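Local atomic coordinates of GTPase subunit of restriction endonuclease (PDB entry 6P0F), a protein that probably recognises modified DNA through a YTH-like N-terminal domain, as the GTPase subunit of an McrBC-type restriction endonuclease. Residues V28-N31 / E32-Q36; K64-K67 / G68-V71; E102-E105 / N106-S109; L145-N148 / P149-P153. All coordinates share one frame; numbering follows the deposited sequence.

Overall arrangement
All four contacts are local turns, strung one after another along the chain. Contacts 1 and 2 are partly buried and reach the same mixed sheet, though their centres lie about 22 Å apart. Contacts 3 and 4 are surface contacts on opposite sides of the chain's centre. Contact 1 has a salt bridge and a small apolar patch beside strand 49-55. Contact 2 relies on a buried carboxylate where the chain enters strand 70-76. Contact 3 adds weak serine and aspartate bonds to one good backbone bond in the loop after strand 91-102. Contact 4 pairs two tyrosine rings. Contacts 1 and 3 are near neighbours, about 5 Å apart at their nearest atoms, and both touch F110.

Contact 1 of 4, residues V28-N31 / E32-Q36; sequences VKRN and ELEGQ
V28 meets two residues of the following turn. Its CG2 packs against CG of L33 at 4.1 Å, and its CB lies 3.5 Å from OE1 of E32. The same OE1 accepts the backbone N of K29 at 2.9 Å, from above the carboxylate plane. K29 returns the bond, since its O takes the N of E32 at 2.9 Å. E32 is thus tied to K29 through both its side chain and its backbone. This is where the chain leaves the short, weakly bonded strand about 28-29, which pairs with strand 49-55 in the mixed sheet of the domain, and coils through tight turns towards helix 39-45. R30 continues the coil, its O accepting from both L33 N and E34 N. Its side chain runs out extended, CG anti to the backbone N (chi1 177°), while E34 bends at chi2 (-77°) to meet it. NE and NH2 of R30 both grip OE1 of E34, side-on, at 2.6 Å and 2.8 Å. OE1 lies in the guanidinium plane, but the guanidinium and carboxylate planes are 36° apart. NH1 of R30 has a second acid, D43 of helix 39-45. At N31, OD1 passes 4.1 Å from CG of E34.

Contact 2 of 4, residues K64-K67 / G68-V71; sequences KIDK and GDMV
D69 folds its side chain back over D66, three residues earlier. CB of D69 sits 3.2 Å from O of D66, and CG lies at the same distance from that oxygen. OD2 then reaches the backbone N of D66 at 2.9 Å. This bond is fairly straight, at 160°, but meets the carboxylate from above its plane. OD2 also accepts from NE2 of Q4, which bonds O of K64 as well. OD1 takes two waters, one that also bonds OD2 of D66 and one that also bonds O of K67. CG of D69 stands anti to its own carbonyl carbon (chi1 -72°), which turns the carboxylate back to D66. The two acids come close, with OD2 of D66 4.1 Å from OD2 of D69, and the bonds and water would probably ease their repulsion. Replacing this aspartate by an alanine removes OD2, and D66 N would probably lose its acceptor while Q4 NE2 kept O of K64. The backbone closes with D69 N on D66 O at 3.1 Å. This is a type II beta turn from D66 to D69, with G68 at its third position (phi 93°), leading into strand 70-76 of the mixed sheet.

Contact 3 of 4, residues E102-E105 / N106-S109; sequences EISE and NDVS
S104 and D107 meet through both backbone and side chain. D107 N donates to S104 O at 2.8 Å in a nearly straight bond of 164°, though it comes from above the carbonyl plane. The chi1 of S104, 100°, is well off a staggered position and puts OG where it makes two weak bonds. It accepts from N106 N at 3.1 Å, a weak bond of the ST-turn kind, and donates weakly to OD2 of D107 at 3.2 Å. CG of D107 is anti to its carbonyl carbon (chi1 -77°), which brings the carboxylate round to the hydroxyl. A water also joins the pair, accepting from S104 N at 2.8 Å and donating to OD2 of D107.

The apolar part of the contact is I103 with V108. I103 sends its CG2 branch, anti to the backbone N, to CG1 of V108 at 4.0 Å and to O of D107 at 3.5 Å. V108 straddles two carbonyls: CG1 rests 3.4 Å from O of S104, and CG2 touches O of E105. Beyond the turn, I103 packs on L124 of strand 123-127 and on F110, and its O accepts from R122. The chemistry implies a turn closed by one sound backbone bond. The hydroxyl, carboxylate and water add several small, probably yielding restraints at the surface.

Contact 4 of 4, residues L145-N148 / P149-P153; sequences LGYN and PDYFP
Y147 and Y151 bring their rings into oblique contact beside a type I beta turn that runs from N148 to Y151, just after the Schellman motif at G146 ends helix 138-145. This is a surface loop leading to strand 155-158.

The backbone bond of the turn joins Y151 N to N148 O at 3.1 Å and 166°. P149, in the second position of the turn, has its fixed phi suited to that place. N142 of the preceding helix donates through ND2 to the O atoms of both P149 and Y151, tying the turn back to the helix.

In the aromatic contact the ring centroids are 4.4 Å apart and the planes at 47°. CD2 and CE2 of Y151 come over one face of the Y147 ring, with CE2 3.6 Å above the plane of the ring, over its centre. CD2 of Y151 also lies 3.5 Å from CD2 of Y147. CG of Y151 is anti to the backbone N (chi1 179°), which carries its ring back to Y147. P153 also packs on Y151, its CD 3.6 Å above the plane of the Y151 ring, over its centre. With an alanine at the first tyrosine the face under CE2 of Y151 is gone, and the Y151 ring would probably be freer to turn.

A MES molecule, probably from the crystallisation liquor, bonds to N148 N and lies close to Y151, which may mark a pocket here.

One water joins the two hydroxyls, 2.9 Å from OH of Y147 and 2.7 Å from OH of Y151, and it lies in the plane of the Y151 ring, at its edge.

Contact 1 of 4, residues V28-N31 / E32-Q36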
loop_
_atom_site.group_PDB
_atom_site.type_symbol
_atom_site.label_atom_id
_atom_site.label_comp_id
_atom_site.label_asym_id
_atom_site.label_seq_id
_atom_site.Cartn_x
_atom_site.Cartn_y
_atom_site.Cartn_z
ATOM N N VAL A 28 -12.527 2.792 -6.040
ATOM C CA VAL A 28 -13.799 3.493 -5.902
ATOM C C VAL A 28 -14.014 4.428 -7.083
ATOM O O VAL A 28 -13.075 4.999 -7.646
ATOM C CB VAL A 28 -13.903 4.277 -4.578
ATOM C CG1 VAL A 28 -13.655 3.385 -3.370
ATOM C CG2 VAL A 28 -12.951 5.436 -4.546
ATOM N N LYS A 29 -15.278 4.590 -7.470
ATOM C CA LYS A 29 -15.590 5.541 -8.521
ATOM C C LYS A 29 -15.151 6.929 -8.078
ATOM O O LYS A 29 -15.247 7.278 -6.903
ATOM C CB LYS A 29 -17.087 5.515 -8.818
ATOM C CG LYS A 29 -17.525 4.229 -9.503
ATOM C CD LYS A 29 -19.036 4.138 -9.665
ATOM C CE LYS A 29 -19.459 2.694 -10.003
ATOM N NZ LYS A 29 -20.952 2.515 -10.066
ATOM N N ARG A 30 -14.657 7.716 -9.023
ATOM C CA ARG A 30 -14.178 9.054 -8.685
ATOM C C ARG A 30 -15.258 9.883 -7.992
ATOM O O ARG A 30 -14.944 10.681 -7.103
ATOM C CB ARG A 30 -13.709 9.768 -9.954
ATOM C CG ARG A 30 -13.267 11.183 -9.713
ATOM C CD ARG A 30 -12.789 11.863 -11.012
ATOM N NE ARG A 30 -12.781 13.306 -10.819
ATOM C CZ ARG A 30 -11.873 14.123 -11.322
ATOM N NH1 ARG A 30 -10.905 13.654 -12.074
ATOM N NH2 ARG A 30 -11.941 15.413 -11.067
ATOM N N ASN A 31 -16.527 9.708 -8.363
ATOM C CA ASN A 31 -17.567 10.510 -7.716
ATOM C C ASN A 31 -17.697 10.238 -6.227
ATOM O O ASN A 31 -18.224 11.096 -5.515
ATOM C CB ASN A 31 -18.902 10.302 -8.451
ATOM C CG ASN A 31 -18.869 10.883 -9.845
ATOM O OD1 ASN A 31 -17.953 11.636 -10.202
ATOM N ND2 ASN A 31 -19.875 10.551 -10.644
ATOM N N GLU A 32 -17.247 9.073 -5.731
ATOM C CA GLU A 32 -17.265 8.795 -4.305
ATOM C C GLU A 32 -16.290 9.684 -3.540
ATOM O O GLU A 32 -16.425 9.829 -2.320
ATOM C CB GLU A 32 -16.980 7.306 -4.037
ATOM C CG GLU A 32 -17.873 6.324 -4.851
ATOM C CD GLU A 32 -17.582 4.827 -4.553
ATOM O OE1 GLU A 32 -17.296 4.015 -5.515
ATOM O OE2 GLU A 32 -17.650 4.466 -3.347
ATOM N N LEU A 33 -15.320 10.298 -4.221
ATOM C CA LEU A 33 -14.345 11.164 -3.570
ATOM C C LEU A 33 -14.534 12.642 -3.886
ATOM O O LEU A 33 -13.927 13.479 -3.208
ATOM C CB LEU A 33 -12.915 10.769 -3.981
ATOM C CG LEU A 33 -12.472 9.356 -3.601
ATOM C CD1 LEU A 33 -11.077 9.051 -4.163
ATOM C CD2 LEU A 33 -12.508 9.197 -2.126
ATOM N N GLU A 34 -15.265 12.963 -4.950
ATOM C CA GLU A 34 -15.505 14.347 -5.319
ATOM C C GLU A 34 -16.183 15.059 -4.159
ATOM O O GLU A 34 -17.037 14.492 -3.479
ATOM C CB GLU A 34 -16.368 14.419 -6.576
ATOM C CG GLU A 34 -15.608 14.052 -7.847
ATOM C CD GLU A 34 -14.695 15.143 -8.382
ATOM O OE1 GLU A 34 -14.220 15.016 -9.543
ATOM O OE2 GLU A 34 -14.421 16.108 -7.637
ATOM N N GLY A 35 -15.762 16.284 -3.905
ATOM C CA GLY A 35 -16.256 17.021 -2.769
ATOM C C GLY A 35 -15.401 16.887 -1.541
ATOM O O GLY A 35 -15.553 17.681 -0.611
ATOM N N GLN A 36 -14.507 15.904 -1.511
ATOM C CA GLN A 36 -13.632 15.665 -0.380
ATOM C C GLN A 36 -12.162 15.707 -0.733
ATOM O O GLN A 36 -11.356 16.233 0.042
ATOM C CB GLN A 36 -13.953 14.301 0.246
ATOM C CG GLN A 36 -15.366 14.187 0.766
ATOM C CD GLN A 36 -15.606 15.050 1.986
ATOM O OE1 GLN A 36 -14.702 15.302 2.785
ATOM N NE2 GLN A 36 -16.832 15.505 2.132
#

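Contact 2 of 4, residues K64-K67 / G68-V71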
loop_
_atom_site.group_PDB
_atom_site.type_symbol
_atom_site.label_atom_id
_atom_site.label_comp_id
_atom_site.label_asym_id
_atom_site.label_seq_id
_atom_site.Cartn_x
_atom_site.Cartn_y
_atom_site.Cartn_z
ATOM N N LYS A 64 9.504 9.531 5.424
ATOM C CA LYS A 64 8.279 10.117 4.905
ATOM C C LYS A 64 7.942 9.443 3.580
ATOM O O LYS A 64 8.818 9.202 2.749
ATOM C CB LYS A 64 8.472 11.623 4.729
ATOM C CG LYS A 64 7.282 12.374 4.191
ATOM C CD LYS A 64 7.590 13.876 4.141
ATOM C CE LYS A 64 6.587 14.628 3.274
ATOM N NZ LYS A 64 6.865 16.094 3.233
ATOM N N ILE A 65 6.673 9.103 3.399
ATOM C CA ILE A 65 6.216 8.466 2.172
ATOM C C ILE A 65 5.945 9.565 1.158
ATOM O O ILE A 65 5.166 10.492 1.432
ATOM C CB ILE A 65 4.954 7.631 2.420
ATOM C CG1 ILE A 65 5.243 6.538 3.448
ATOM C CG2 ILE A 65 4.435 7.031 1.117
ATOM C CD1 ILE A 65 4.006 5.775 3.845
ATOM N N ASP A 66 6.566 9.454 -0.008
ATOM C CA ASP A 66 6.512 10.474 -1.045
ATOM C C ASP A 66 5.894 9.930 -2.326
ATOM O O ASP A 66 6.012 8.741 -2.630
ATOM C CB ASP A 66 7.931 10.978 -1.390
ATOM C CG ASP A 66 8.651 11.608 -0.201
ATOM O OD1 ASP A 66 8.010 12.369 0.553
ATOM O OD2 ASP A 66 9.865 11.348 -0.028
ATOM N N LYS A 67 5.316 10.810 -3.140
ATOM C CA LYS A 67 4.933 10.355 -4.468
ATOM C C LYS A 67 6.162 9.880 -5.237
ATOM O O LYS A 67 7.297 10.344 -5.020
ATOM C CB LYS A 67 4.163 11.437 -5.219
ATOM C CG LYS A 67 4.890 12.720 -5.402
ATOM C CD LYS A 67 4.004 13.725 -6.164
ATOM C CE LYS A 67 4.816 14.986 -6.355
ATOM N NZ LYS A 67 4.065 15.990 -7.119
ATOM N N GLY A 68 5.961 8.833 -6.028
ATOM C CA GLY A 68 7.037 8.158 -6.712
ATOM C C GLY A 68 7.615 6.974 -5.970
ATOM O O GLY A 68 8.296 6.148 -6.591
ATOM N N ASP A 69 7.360 6.883 -4.666
ATOM C CA ASP A 69 7.781 5.741 -3.869
ATOM C C ASP A 69 6.955 4.511 -4.260
ATOM O O ASP A 69 5.832 4.606 -4.777
ATOM C CB ASP A 69 7.639 6.050 -2.391
ATOM C CG ASP A 69 8.684 7.049 -1.886
ATOM O OD1 ASP A 69 9.639 7.353 -2.668
ATOM O OD2 ASP A 69 8.538 7.493 -0.722
HETATM N N MSE A 70 7.514 3.347 -3.991
HETATM C CA MSE A 70 6.926 2.074 -4.370
HETATM C C MSE A 70 6.486 1.348 -3.100
HETATM O O MSE A 70 7.146 1.424 -2.061
HETATM C CB MSE A 70 7.932 1.257 -5.159
HETATM C CG MSE A 70 8.077 1.821 -6.520
HETATM SE SE MSE A 70 9.640 1.070 -7.330
HETATM C CE MSE A 70 9.461 -0.744 -6.766
ATOM N N VAL A 71 5.373 0.619 -3.206
ATOM C CA VAL A 71 4.808 -0.118 -2.077
ATOM C C VAL A 71 4.588 -1.565 -2.500
ATOM O O VAL A 71 3.914 -1.834 -3.505
ATOM C CB VAL A 71 3.490 0.502 -1.591
ATOM C CG1 VAL A 71 2.925 -0.379 -0.477
ATOM C CG2 VAL A 71 3.677 1.936 -1.101
HETATM O O HOH W 1 11.288 9.479 -1.718
HETATM O O HOH W 2 9.846 9.134 -4.790
#

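Contact 3 of 4, residues E102-E105 / N106-S109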
loop_
_atom_site.group_PDB
_atom_site.type_symbol
_atom_site.label_atom_id
_atom_site.label_comp_id
_atom_site.label_asym_id
_atom_site.label_seq_id
_atom_site.Cartn_x
_atom_site.Cartn_y
_atom_site.Cartn_z
ATOM N N GLU A 102 -2.562 14.299 3.058
ATOM C CA GLU A 102 -2.854 14.244 4.480
ATOM C C GLU A 102 -4.238 14.842 4.718
ATOM O O GLU A 102 -4.465 16.029 4.450
ATOM C CB GLU A 102 -1.790 14.983 5.292
ATOM C CG GLU A 102 -2.120 15.033 6.782
ATOM C CD GLU A 102 -1.151 15.913 7.594
ATOM O OE1 GLU A 102 -1.403 16.105 8.806
ATOM O OE2 GLU A 102 -0.218 16.485 6.988
ATOM N N ILE A 103 -5.162 14.032 5.218
ATOM C CA ILE A 103 -6.471 14.527 5.629
ATOM C C ILE A 103 -6.351 15.051 7.055
ATOM O O ILE A 103 -5.819 14.368 7.937
ATOM C CB ILE A 103 -7.546 13.431 5.540
ATOM C CG1 ILE A 103 -7.621 12.867 4.112
ATOM C CG2 ILE A 103 -8.899 13.988 5.976
ATOM C CD1 ILE A 103 -7.980 13.873 3.069
ATOM N N SER A 104 -6.860 16.252 7.292
ATOM C CA SER A 104 -6.799 16.810 8.631
ATOM C C SER A 104 -7.631 15.976 9.601
ATOM O O SER A 104 -8.683 15.432 9.251
ATOM C CB SER A 104 -7.300 18.248 8.620
ATOM O OG SER A 104 -8.638 18.303 9.071
ATOM N N GLU A 105 -7.167 15.904 10.853
ATOM C CA GLU A 105 -7.917 15.174 11.871
ATOM C C GLU A 105 -9.386 15.573 11.917
ATOM O O GLU A 105 -10.243 14.772 12.310
ATOM C CB GLU A 105 -7.318 15.415 13.260
ATOM C CG GLU A 105 -5.842 15.168 13.409
ATOM C CD GLU A 105 -5.381 15.349 14.860
ATOM O OE1 GLU A 105 -4.386 14.699 15.250
ATOM O OE2 GLU A 105 -6.028 16.131 15.602
ATOM N N ASN A 106 -9.699 16.819 11.559
ATOM C CA ASN A 106 -11.064 17.322 11.638
ATOM C C ASN A 106 -11.912 16.958 10.422
ATOM O O ASN A 106 -13.110 17.261 10.404
ATOM C CB ASN A 106 -11.054 18.855 11.775
ATOM C CG ASN A 106 -10.086 19.350 12.845
ATOM O OD1 ASN A 106 -9.115 20.061 12.554
ATOM N ND2 ASN A 106 -10.351 18.985 14.084
ATOM N N ASP A 107 -11.319 16.343 9.402
ATOM C CA ASP A 107 -11.970 16.153 8.113
ATOM C C ASP A 107 -12.065 14.681 7.722
ATOM O O ASP A 107 -12.313 14.377 6.550
ATOM C CB ASP A 107 -11.213 16.920 7.027
ATOM C CG ASP A 107 -11.487 18.414 7.057
ATOM O OD1 ASP A 107 -12.600 18.809 7.474
ATOM O OD2 ASP A 107 -10.579 19.186 6.657
ATOM N N VAL A 108 -11.922 13.767 8.683
ATOM C CA VAL A 108 -11.813 12.349 8.348
ATOM C C VAL A 108 -13.146 11.643 8.176
ATOM O O VAL A 108 -13.168 10.465 7.786
ATOM C CB VAL A 108 -10.998 11.614 9.435
ATOM C CG1 VAL A 108 -9.570 12.112 9.449
ATOM C CG2 VAL A 108 -11.626 11.794 10.844
ATOM N N SER A 109 -14.278 12.307 8.424
ATOM C CA SER A 109 -15.525 11.560 8.467
ATOM C C SER A 109 -15.805 10.813 7.154
ATOM O O SER A 109 -16.379 9.717 7.175
ATOM C CB SER A 109 -16.700 12.490 8.779
ATOM O OG SER A 109 -17.902 11.767 8.638
HETATM O O HOH W 3 -8.069 17.925 5.330
#

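Contact 4 of 4, residues L145-N148 / P149-P153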
loop_
_atom_site.group_PDB
_atom_site.type_symbol
_atom_site.label_atom_id
_atom_site.label_comp_id
_atom_site.label_asym_id
_atom_site.label_seq_id
_atom_site.Cartn_x
_atom_site.Cartn_y
_atom_site.Cartn_z
ATOM N N LEU A 145 14.656 -10.418 -1.536
ATOM C CA LEU A 145 15.068 -9.237 -0.782
ATOM C C LEU A 145 16.061 -9.556 0.337
ATOM O O LEU A 145 16.552 -8.623 0.983
ATOM C CB LEU A 145 13.860 -8.543 -0.149
ATOM C CG LEU A 145 12.971 -7.740 -1.112
ATOM C CD1 LEU A 145 11.655 -7.344 -0.459
ATOM C CD2 LEU A 145 13.698 -6.499 -1.582
ATOM N N GLY A 146 16.302 -10.830 0.623
ATOM C CA GLY A 146 17.186 -11.210 1.712
ATOM C C GLY A 146 16.543 -11.230 3.073
ATOM O O GLY A 146 17.253 -11.216 4.086
ATOM N N TYR A 147 15.217 -11.209 3.142
ATOM C CA TYR A 147 14.495 -11.343 4.390
ATOM C C TYR A 147 14.147 -12.809 4.639
ATOM O O TYR A 147 14.116 -13.631 3.720
ATOM C CB TYR A 147 13.203 -10.510 4.349
ATOM C CG TYR A 147 13.352 -9.020 4.299
ATOM C CD1 TYR A 147 14.156 -8.343 5.179
ATOM C CD2 TYR A 147 12.581 -8.275 3.421
ATOM C CE1 TYR A 147 14.223 -6.983 5.168
ATOM C CE2 TYR A 147 12.658 -6.918 3.383
ATOM C CZ TYR A 147 13.473 -6.272 4.238
ATOM O OH TYR A 147 13.519 -4.910 4.208
ATOM N N ASN A 148 13.867 -13.136 5.901
ATOM C CA ASN A 148 13.333 -14.445 6.185
ATOM C C ASN A 148 12.058 -14.660 5.402
ATOM O O ASN A 148 11.274 -13.715 5.200
ATOM C CB ASN A 148 13.066 -14.611 7.678
ATOM C CG ASN A 148 14.354 -14.703 8.499
ATOM O OD1 ASN A 148 15.473 -14.704 7.957
ATOM N ND2 ASN A 148 14.198 -14.768 9.816
ATOM N N PRO A 149 11.790 -15.891 4.975
ATOM C CA PRO A 149 10.627 -16.151 4.122
ATOM C C PRO A 149 9.298 -15.664 4.687
ATOM O O PRO A 149 8.432 -15.259 3.915
ATOM C CB PRO A 149 10.629 -17.678 3.983
ATOM C CG PRO A 149 12.061 -18.087 4.201
ATOM C CD PRO A 149 12.680 -17.070 5.106
ATOM N N ASP A 150 9.089 -15.741 5.998
ATOM C CA ASP A 150 7.795 -15.408 6.582
ATOM C C ASP A 150 7.722 -13.975 7.106
ATOM O O ASP A 150 6.752 -13.628 7.802
ATOM C CB ASP A 150 7.455 -16.405 7.706
ATOM C CG ASP A 150 8.488 -16.438 8.812
ATOM O OD1 ASP A 150 9.543 -15.772 8.721
ATOM O OD2 ASP A 150 8.260 -17.183 9.797
ATOM N N TYR A 151 8.708 -13.136 6.781
ATOM C CA TYR A 151 8.694 -11.740 7.192
ATOM C C TYR A 151 7.437 -11.028 6.691
ATOM O O TYR A 151 7.104 -11.067 5.503
ATOM C CB TYR A 151 9.942 -11.049 6.663
ATOM C CG TYR A 151 10.065 -9.581 6.993
ATOM C CD1 TYR A 151 10.011 -9.129 8.292
ATOM C CD2 TYR A 151 10.260 -8.653 5.984
ATOM C CE1 TYR A 151 10.127 -7.783 8.580
ATOM C CE2 TYR A 151 10.410 -7.324 6.253
ATOM C CZ TYR A 151 10.320 -6.876 7.535
ATOM O OH TYR A 151 10.455 -5.524 7.775
ATOM N N PHE A 152 6.755 -10.347 7.611
ATOM C CA PHE A 152 5.408 -9.814 7.356
ATOM C C PHE A 152 5.218 -8.607 8.260
ATOM O O PHE A 152 4.458 -8.643 9.240
ATOM C CB PHE A 152 4.358 -10.908 7.599
ATOM C CG PHE A 152 2.959 -10.588 7.116
ATOM C CD1 PHE A 152 2.726 -10.074 5.881
ATOM C CD2 PHE A 152 1.859 -10.871 7.906
ATOM C CE1 PHE A 152 1.435 -9.810 5.449
ATOM C CE2 PHE A 152 0.576 -10.608 7.479
ATOM C CZ PHE A 152 0.359 -10.058 6.244
ATOM N N PRO A 153 5.891 -7.497 7.950
ATOM C CA PRO A 153 5.787 -6.315 8.806
ATOM C C PRO A 153 4.448 -5.627 8.629
ATOM O O PRO A 153 3.845 -5.649 7.553
ATOM C CB PRO A 153 6.936 -5.420 8.334
ATOM C CG PRO A 153 7.059 -5.741 6.871
ATOM C CD PRO A 153 6.728 -7.237 6.753
HETATM O O HOH W 4 11.285 -3.904 5.799
#